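PDB 6XN2: xylosidase from Xanthomonas axonopodis pv. citri, which probably hydrolyses xylo-oligosaccharides, releasing xylose, as a calcium-containing glycoside hydrolase of family 43 that binds xylotriose in its pocket. Local coordinates for residues S271-A283 against Y294-H308. Numbering follows the deposited sequence.
With CA (calcium ion), chain D.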
loop_
_atom_site.group_PDB
_atom_site.type_symbol
_atom_site.label_atom_id
_atom_site.label_comp_id
_atom_site.label_asym_id
_atom_site.label_seq_id
_atom_site.Cartn_x
_atom_site.Cartn_y
_atom_site.Cartn_z
ATOM N N SER A 271 8.495 1.627 -3.347
ATOM C CA SER A 271 8.391 0.186 -3.145
ATOM C C SER A 271 6.974 -0.274 -3.478
ATOM O O SER A 271 6.030 0.516 -3.432
ATOM C CB SER A 271 8.796 -0.206 -1.714
ATOM O OG SER A 271 8.158 0.598 -0.727
ATOM N N TYR A 272 6.852 -1.527 -3.872
ATOM C CA TYR A 272 5.622 -2.063 -4.361
ATOM C C TYR A 272 5.567 -3.573 -4.444
ATOM O O TYR A 272 6.549 -4.216 -4.393
ATOM C CB TYR A 272 5.453 -1.570 -5.795
ATOM C CG TYR A 272 6.616 -1.879 -6.683
ATOM C CD1 TYR A 272 6.680 -3.055 -7.384
ATOM C CD2 TYR A 272 7.636 -1.016 -6.815
ATOM C CE1 TYR A 272 7.726 -3.353 -8.178
ATOM C CE2 TYR A 272 8.695 -1.299 -7.613
ATOM C CZ TYR A 272 8.733 -2.481 -8.301
ATOM O OH TYR A 272 9.774 -2.763 -9.090
ATOM N N SER A 273 4.387 -4.103 -4.641
ATOM C CA SER A 273 4.190 -5.516 -4.770
ATOM C C SER A 273 4.320 -5.930 -6.223
ATOM O O SER A 273 3.954 -5.199 -7.073
ATOM C CB SER A 273 2.829 -5.862 -4.266
ATOM O OG SER A 273 2.411 -7.105 -4.713
ATOM N N THR A 274 4.867 -7.099 -6.468
ATOM C CA THR A 274 5.013 -7.628 -7.807
ATOM C C THR A 274 3.931 -8.616 -8.157
ATOM O O THR A 274 3.933 -9.221 -9.178
ATOM C CB THR A 274 6.342 -8.297 -8.042
ATOM O OG1 THR A 274 6.452 -9.412 -7.190
ATOM C CG2 THR A 274 7.458 -7.351 -7.822
ATOM N N GLY A 275 2.998 -8.759 -7.272
ATOM C CA GLY A 275 1.841 -9.602 -7.517
ATOM C C GLY A 275 2.107 -11.089 -7.671
ATOM O O GLY A 275 2.226 -11.813 -6.673
ATOM N N ASP A 276 2.189 -11.536 -8.914
ATOM C CA ASP A 276 2.357 -12.949 -9.190
ATOM C C ASP A 276 3.683 -13.566 -8.863
ATOM O O ASP A 276 3.823 -14.755 -8.955
ATOM C CB ASP A 276 1.889 -13.342 -10.586
ATOM C CG ASP A 276 2.676 -12.691 -11.686
ATOM O OD1 ASP A 276 3.279 -11.663 -11.456
ATOM O OD2 ASP A 276 2.653 -13.231 -12.773
ATOM N N THR A 277 4.651 -12.742 -8.505
ATOM C CA THR A 277 5.929 -13.215 -8.076
ATOM C C THR A 277 6.117 -12.951 -6.587
ATOM O O THR A 277 7.137 -13.170 -6.046
ATOM C CB THR A 277 7.083 -12.707 -8.900
ATOM O OG1 THR A 277 7.046 -11.301 -8.935
ATOM C CG2 THR A 277 6.984 -13.255 -10.277
ATOM N N HIS A 278 5.088 -12.428 -5.983
ATOM C CA HIS A 278 5.013 -12.263 -4.559
ATOM C C HIS A 278 6.026 -11.526 -3.749
ATOM O O HIS A 278 6.191 -11.837 -2.616
ATOM C CB HIS A 278 4.745 -13.623 -3.933
ATOM C CG HIS A 278 3.649 -14.367 -4.599
ATOM N ND1 HIS A 278 2.352 -14.341 -4.169
ATOM C CD2 HIS A 278 3.655 -15.124 -5.706
ATOM C CE1 HIS A 278 1.621 -15.084 -4.966
ATOM N NE2 HIS A 278 2.388 -15.562 -5.904
ATOM N N ARG A 279 6.665 -10.526 -4.314
ATOM C CA ARG A 279 7.581 -9.751 -3.553
ATOM C C ARG A 279 7.264 -8.307 -3.438
ATOM O O ARG A 279 6.517 -7.792 -4.177
ATOM C CB ARG A 279 8.952 -9.761 -4.153
ATOM C CG ARG A 279 9.267 -10.896 -5.057
ATOM C CD ARG A 279 10.295 -10.389 -6.025
ATOM N NE ARG A 279 10.556 -11.340 -7.037
ATOM C CZ ARG A 279 11.573 -11.298 -7.859
ATOM N NH1 ARG A 279 12.448 -10.326 -7.808
ATOM N NH2 ARG A 279 11.704 -12.262 -8.744
ATOM N N ILE A 280 7.878 -7.692 -2.454
ATOM C CA ILE A 280 7.834 -6.285 -2.345
ATOM C C ILE A 280 9.193 -5.899 -2.881
ATOM O O ILE A 280 10.179 -6.309 -2.377
ATOM C CB ILE A 280 7.695 -5.726 -0.941
ATOM C CG1 ILE A 280 6.435 -6.222 -0.284
ATOM C CG2 ILE A 280 7.612 -4.231 -1.026
ATOM C CD1 ILE A 280 5.191 -5.851 -1.000
ATOM N N CYS A 281 9.216 -5.159 -3.963
ATOM C CA CYS A 281 10.448 -4.680 -4.555
ATOM C C CYS A 281 10.599 -3.189 -4.339
ATOM O O CYS A 281 9.701 -2.579 -3.973
ATOM C CB CYS A 281 10.439 -4.947 -6.035
ATOM S SG CYS A 281 10.705 -6.660 -6.465
ATOM N N TYR A 282 11.762 -2.623 -4.527
ATOM C CA TYR A 282 11.894 -1.185 -4.408
ATOM C C TYR A 282 12.818 -0.624 -5.476
ATOM O O TYR A 282 13.633 -1.338 -6.070
ATOM C CB TYR A 282 12.372 -0.782 -3.000
ATOM C CG TYR A 282 13.843 -1.005 -2.725
ATOM C CD1 TYR A 282 14.349 -2.287 -2.537
ATOM C CD2 TYR A 282 14.720 0.067 -2.623
ATOM C CE1 TYR A 282 15.691 -2.495 -2.277
ATOM C CE2 TYR A 282 16.064 -0.130 -2.366
ATOM C CZ TYR A 282 16.543 -1.411 -2.189
ATOM O OH TYR A 282 17.882 -1.620 -1.936
ATOM N N ALA A 283 12.636 0.666 -5.725
ATOM C CA ALA A 283 13.407 1.420 -6.701
ATOM C C ALA A 283 13.650 2.816 -6.143
ATOM O O ALA A 283 12.918 3.269 -5.264
ATOM C CB ALA A 283 12.675 1.492 -8.031
ATOM N N TYR A 294 15.170 0.453 -10.450
ATOM C CA TYR A 294 15.021 -0.764 -9.679
ATOM C C TYR A 294 16.246 -1.094 -8.880
ATOM O O TYR A 294 17.322 -1.033 -9.378
ATOM C CB TYR A 294 14.725 -1.946 -10.595
ATOM C CG TYR A 294 14.576 -3.268 -9.876
ATOM C CD1 TYR A 294 13.400 -3.634 -9.329
ATOM C CD2 TYR A 294 15.625 -4.111 -9.739
ATOM C CE1 TYR A 294 13.251 -4.814 -8.680
ATOM C CE2 TYR A 294 15.495 -5.286 -9.077
ATOM C CZ TYR A 294 14.297 -5.633 -8.554
ATOM O OH TYR A 294 14.152 -6.793 -7.908
ATOM N N GLN A 295 16.060 -1.453 -7.626
ATOM C CA GLN A 295 17.178 -1.809 -6.765
ATOM C C GLN A 295 17.167 -3.296 -6.423
ATOM O O GLN A 295 18.148 -3.989 -6.658
ATOM C CB GLN A 295 17.159 -0.974 -5.487
ATOM C CG GLN A 295 17.340 0.520 -5.720
ATOM C CD GLN A 295 18.665 0.848 -6.377
ATOM O OE1 GLN A 295 19.720 0.408 -5.923
ATOM N NE2 GLN A 295 18.617 1.622 -7.456
ATOM N N GLY A 296 16.058 -3.794 -5.882
ATOM C CA GLY A 296 15.980 -5.199 -5.523
ATOM C C GLY A 296 14.728 -5.576 -4.757
ATOM O O GLY A 296 13.760 -4.811 -4.723
ATOM N N VAL A 297 14.734 -6.735 -4.126
ATOM C CA VAL A 297 13.635 -7.251 -3.358
ATOM C C VAL A 297 13.748 -6.807 -1.922
ATOM O O VAL A 297 14.749 -6.957 -1.307
ATOM C CB VAL A 297 13.620 -8.779 -3.388
ATOM C CG1 VAL A 297 12.536 -9.337 -2.535
ATOM C CG2 VAL A 297 13.499 -9.301 -4.788
ATOM N N LEU A 298 12.661 -6.303 -1.401
ATOM C CA LEU A 298 12.616 -5.761 -0.060
ATOM C C LEU A 298 11.964 -6.760 0.904
ATOM O O LEU A 298 12.394 -6.916 2.047
ATOM C CB LEU A 298 11.860 -4.434 -0.100
ATOM C CG LEU A 298 11.788 -3.535 1.115
ATOM C CD1 LEU A 298 11.773 -2.108 0.612
ATOM C CD2 LEU A 298 10.532 -3.838 1.895
ATOM N N LEU A 299 10.980 -7.467 0.412
ATOM C CA LEU A 299 10.332 -8.477 1.183
ATOM C C LEU A 299 10.187 -9.721 0.354
ATOM O O LEU A 299 9.629 -9.687 -0.678
ATOM C CB LEU A 299 8.964 -8.028 1.688
ATOM C CG LEU A 299 8.148 -8.962 2.576
ATOM C CD1 LEU A 299 8.812 -9.251 3.897
ATOM C CD2 LEU A 299 6.750 -8.450 2.820
ATOM N N ALA A 300 10.526 -10.858 0.923
ATOM C CA ALA A 300 10.321 -12.127 0.265
ATOM C C ALA A 300 8.866 -12.556 0.381
ATOM O O ALA A 300 8.096 -12.011 1.112
ATOM C CB ALA A 300 11.216 -13.177 0.854
ATOM N N PRO A 301 8.497 -13.590 -0.355
ATOM C CA PRO A 301 7.109 -14.005 -0.352
ATOM C C PRO A 301 6.494 -14.341 0.973
ATOM O O PRO A 301 7.101 -14.965 1.766
ATOM C CB PRO A 301 7.119 -15.209 -1.276
ATOM C CG PRO A 301 8.251 -14.981 -2.177
ATOM C CD PRO A 301 9.281 -14.309 -1.358
ATOM N N VAL A 302 5.274 -13.904 1.165
ATOM C CA VAL A 302 4.522 -14.181 2.381
ATOM C C VAL A 302 3.474 -15.260 2.129
ATOM O O VAL A 302 3.163 -15.566 0.975
ATOM C CB VAL A 302 3.820 -12.918 2.908
ATOM C CG1 VAL A 302 4.848 -11.880 3.369
ATOM C CG2 VAL A 302 2.915 -12.332 1.824
ATOM N N VAL A 303 2.899 -15.800 3.193
ATOM C CA VAL A 303 1.835 -16.773 3.097
ATOM C C VAL A 303 0.590 -16.034 2.648
ATOM O O VAL A 303 0.296 -14.991 3.144
ATOM C CB VAL A 303 1.595 -17.485 4.440
ATOM C CG1 VAL A 303 0.297 -18.233 4.444
ATOM C CG2 VAL A 303 2.720 -18.424 4.741
ATOM N N GLY A 304 -0.126 -16.588 1.685
ATOM C CA GLY A 304 -1.277 -15.926 1.134
ATOM C C GLY A 304 -0.868 -15.319 -0.189
ATOM O O GLY A 304 0.209 -14.882 -0.325
ATOM N N TRP A 305 -1.762 -15.244 -1.138
ATOM C CA TRP A 305 -1.352 -14.786 -2.464
ATOM C C TRP A 305 -0.865 -13.341 -2.442
ATOM O O TRP A 305 0.178 -13.028 -3.011
ATOM C CB TRP A 305 -2.493 -14.930 -3.467
ATOM C CG TRP A 305 -2.037 -14.865 -4.898
ATOM C CD1 TRP A 305 -1.746 -15.926 -5.714
ATOM C CD2 TRP A 305 -1.820 -13.684 -5.688
ATOM N NE1 TRP A 305 -1.363 -15.480 -6.953
ATOM C CE2 TRP A 305 -1.400 -14.109 -6.966
ATOM C CE3 TRP A 305 -1.938 -12.310 -5.438
ATOM C CZ2 TRP A 305 -1.101 -13.211 -7.994
ATOM C CZ3 TRP A 305 -1.638 -11.415 -6.462
ATOM C CH2 TRP A 305 -1.223 -11.871 -7.722
ATOM N N THR A 306 -1.611 -12.469 -1.775
ATOM C CA THR A 306 -1.285 -11.046 -1.791
ATOM C C THR A 306 -0.138 -10.685 -0.853
ATOM O O THR A 306 0.162 -11.398 0.108
ATOM C CB THR A 306 -2.510 -10.173 -1.428
ATOM O OG1 THR A 306 -2.750 -10.213 -0.014
ATOM C CG2 THR A 306 -3.743 -10.642 -2.180
ATOM N N THR A 307 0.473 -9.541 -1.122
ATOM C CA THR A 307 1.510 -8.971 -0.306
ATOM C C THR A 307 1.365 -7.456 -0.407
ATOM O O THR A 307 1.211 -6.952 -1.456
ATOM C CB THR A 307 2.911 -9.496 -0.642
ATOM O OG1 THR A 307 3.856 -8.970 0.269
ATOM C CG2 THR A 307 3.305 -9.143 -2.008
ATOM N N HIS A 308 1.358 -6.767 0.718
ATOM C CA HIS A 308 1.175 -5.339 0.737
ATOM C C HIS A 308 1.924 -4.759 1.910
ATOM O O HIS A 308 2.065 -5.408 2.885
ATOM C CB HIS A 308 -0.282 -5.051 0.915
ATOM C CG HIS A 308 -0.728 -3.779 0.297
ATOM N ND1 HIS A 308 -1.337 -3.748 -0.920
ATOM C CD2 HIS A 308 -0.733 -2.517 0.752
ATOM C CE1 HIS A 308 -1.646 -2.512 -1.216
ATOM N NE2 HIS A 308 -1.284 -1.748 -0.222
HETATM CA CA CA D . -0.897 0.762 0.432
HETATM O O HOH W 1 -0.004 -8.529 -3.996
HETATM O O HOH W 2 1.584 -10.883 -4.430
HETATM O O HOH W 3 2.774 -13.506 -1.310
HETATM O O HOH W 4 6.011 -10.787 -0.169
HETATM O O HOH W 5 -0.466 1.609 -2.022
HETATM O O HOH W 6 -0.669 3.229 1.218
HETATM O O HOH W 7 -3.156 1.777 -0.480
HETATM O O HOH W 8 -2.613 0.435 2.402
HETATM O O HOH W 9 1.623 0.292 -0.223
#
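H278 sets the edge of its imidazole against the face of W305, the planes at 71° and CE1 lying above the five-membered ring. Its CG is turned beside the backbone N, opposite the carbonyl carbon (chi1 -48°), and from there H278 ND1 donates to W305 O over 2.8 Å, a bent bond whose acceptor is tilted from the imidazole plane but offers a lone pair. G275 O sits over the centre of one H278 face and, nearer the rim, over one face of W305, whose six-membered ring lies against the G275-D276 backbone. A water donates to H278 O and to A300 O and accepts from T307 OG1, joining the turn to both ends of the 300-307 loop.

From I280 onward the segments pair as the antiparallel hairpin 280-285/292-299, part of a sheet in the five-bladed beta-propeller characteristic of family 43. Two classic bulges interrupt it: L298 N and L299 N both donate to I280 O, at 2.7 and 3.1 Å respectively, while Q295 and G296 face Y282. On one side of the hairpin the Y282 ring lies under Q295 CB, a CH-pi contact 3.6 Å from the ring centroid, and the Y282 hydroxyl is hydrogen-bonded to I350 N. I280 CG1 packs on L299 CB at 3.7 Å, its CD1 reaching T307. On the other side C281 SG meets the edge of the Y294 ring in plane, 3.8 Å from Y294 CE1, and the extended R279 chain crosses V297 CG2. Where 294-308 ends, H308 NE2 coordinates the calcium ion at 2.6 Å beside the bound xylopyranose.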